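Local atomic coordinates of type III Pentaketide Synthase (Neurospora crassa, PDB entry 3EUO), a protein that probably acts as an acyltransferase of the chalcone and stilbene synthase family, a type III polyketide synthase that makes pentaketides. Residues A41-T46 and G197-S202. Numbering follows the deposited sequence.
Sequences AINRYT and GIALFS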
# COMPACT_ATOMS: atom_id res chain seq x y z
N ALA A 41 -3.54 23.94 -25.74
CA ALA A 41 -2.44 24.89 -25.89
C ALA A 41 -1.28 24.54 -24.96
O ALA A 41 -0.13 24.48 -25.39
CB ALA A 41 -2.92 26.31 -25.62
N ILE A 42 -1.60 24.30 -23.69
CA ILE A 42 -0.60 23.96 -22.67
C ILE A 42 0.14 22.66 -23.01
O ILE A 42 1.35 22.54 -22.77
CB ILE A 42 -1.23 23.89 -21.25
CG1 ILE A 42 -1.59 25.30 -20.78
CG2 ILE A 42 -0.30 23.23 -20.24
CD1 ILE A 42 -2.63 25.34 -19.67
N ASN A 43 -0.59 21.72 -23.60
CA ASN A 43 -0.05 20.48 -24.12
C ASN A 43 1.19 20.67 -25.00
O ASN A 43 2.04 19.78 -25.07
CB ASN A 43 -1.12 19.74 -24.92
CG ASN A 43 -0.68 18.37 -25.40
OD1 ASN A 43 -0.06 17.62 -24.65
ND2 ASN A 43 -1.00 18.04 -26.64
N ARG A 44 1.28 21.82 -25.65
CA ARG A 44 2.42 22.08 -26.52
C ARG A 44 3.51 22.96 -25.88
O ARG A 44 4.52 23.25 -26.52
CB ARG A 44 1.93 22.63 -27.87
CG ARG A 44 1.30 21.51 -28.71
CD ARG A 44 0.42 21.99 -29.82
NE ARG A 44 -0.29 20.86 -30.40
CZ ARG A 44 0.16 20.11 -31.40
NH1 ARG A 44 1.33 20.38 -31.98
NH2 ARG A 44 -0.57 19.10 -31.85
N TYR A 45 3.29 23.34 -24.63
CA TYR A 45 4.24 24.17 -23.88
C TYR A 45 5.10 23.33 -22.93
O TYR A 45 5.96 23.88 -22.22
CB TYR A 45 3.51 25.23 -23.02
CG TYR A 45 2.51 26.13 -23.70
CD1 TYR A 45 2.65 26.50 -25.04
CD2 TYR A 45 1.45 26.68 -22.97
CE1 TYR A 45 1.72 27.36 -25.65
CE2 TYR A 45 0.52 27.52 -23.57
CZ TYR A 45 0.67 27.86 -24.90
OH TYR A 45 -0.24 28.71 -25.49
N THR A 46 4.86 22.03 -22.89
CA THR A 46 5.47 21.17 -21.86
C THR A 46 6.93 20.80 -22.12
O THR A 46 7.68 20.54 -21.18
CB THR A 46 4.74 19.82 -21.72
OG1 THR A 46 4.79 19.13 -22.98
CG2 THR A 46 3.29 20.02 -21.27
N GLY A 197 -3.08 17.32 -16.64
CA GLY A 197 -2.61 15.94 -16.50
C GLY A 197 -2.44 15.20 -17.82
O GLY A 197 -1.44 14.51 -18.02
N ILE A 198 -3.39 15.37 -18.74
CA ILE A 198 -3.33 14.67 -20.03
C ILE A 198 -2.21 15.14 -20.95
O ILE A 198 -1.87 14.47 -21.92
CB ILE A 198 -4.69 14.67 -20.79
CG1 ILE A 198 -5.18 16.11 -21.04
CG2 ILE A 198 -5.70 13.83 -20.03
CD1 ILE A 198 -6.33 16.20 -22.07
N ALA A 199 -1.62 16.29 -20.62
CA ALA A 199 -0.43 16.80 -21.34
C ALA A 199 0.87 16.17 -20.83
O ALA A 199 1.91 16.24 -21.49
CB ALA A 199 -0.35 18.32 -21.19
N LEU A 200 0.80 15.55 -19.65
CA LEU A 200 2.01 15.17 -18.94
C LEU A 200 2.20 13.67 -18.79
O LEU A 200 3.30 13.15 -19.01
CB LEU A 200 2.04 15.81 -17.55
CG LEU A 200 2.05 17.33 -17.42
CD1 LEU A 200 2.03 17.66 -15.94
CD2 LEU A 200 3.30 17.90 -18.09
N PHE A 201 1.14 12.97 -18.39
CA PHE A 201 1.31 11.61 -17.87
C PHE A 201 1.37 10.50 -18.91
O PHE A 201 0.67 10.52 -19.92
CB PHE A 201 0.28 11.31 -16.79
CG PHE A 201 0.55 12.01 -15.49
CD1 PHE A 201 1.52 11.51 -14.62
CD2 PHE A 201 -0.13 13.17 -15.15
CE1 PHE A 201 1.79 12.16 -13.41
CE2 PHE A 201 0.13 13.83 -13.94
CZ PHE A 201 1.09 13.32 -13.07
N SER A 202 2.23 9.52 -18.62
CA SER A 202 2.49 8.39 -19.50
C SER A 202 2.55 7.07 -18.72
O SER A 202 2.42 7.05 -17.49
CB SER A 202 3.81 8.63 -20.25
OG SER A 202 4.90 8.77 -19.34
O HOH W 1 2.84 17.42 -23.66
O HOH W 2 -0.48 14.99 -24.55
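Asn43 OD1 lies against Ala199 and takes a hydrogen bond from water 2, at 2.7 Å from the water oxygen, which also donates to the backbone Ile198 O. The carboxamide is brought there with CG anti to the backbone N (chi1 -175°), and its oxygen sits 3.4 Å from Ala199 CA. A second bridge runs through water 1, which is hydrogen-bonded to Asn43 O, to Ala199 O at 2.6 Å and to Thr46 OG1. No direct hydrogen bond joins the two segments, so the polar part of the contact illustrates how solvent can join a turn to a neighbouring helical segment through backbone and side-chain oxygens alike. Thr46 OG1 is also hydrogen-bonded to the backbone N of Ile48.

The remaining direct contacts are mostly between carbon atoms. Ala199 CB points into the turn and packs on Asn43 CA at 3.7 Å. Thr46 CG2 reaches Ala199 CB and, at 3.8 Å, Leu200 CD2, the side chains of Thr46 and Leu200 meeting at a slant.

The type I turn from Ile42 to Tyr45 lies at the C-terminal end of helix 34-42, overlapping it, and packs on the short helical segment 197-200, within the thiolase-like fold. The neighbouring Ile198 side chain packs on helix 181-191, and both it and Asn43 touch Ile22 of helix 20-29, while Ser202 leads into strand 204-211 of the central sheet.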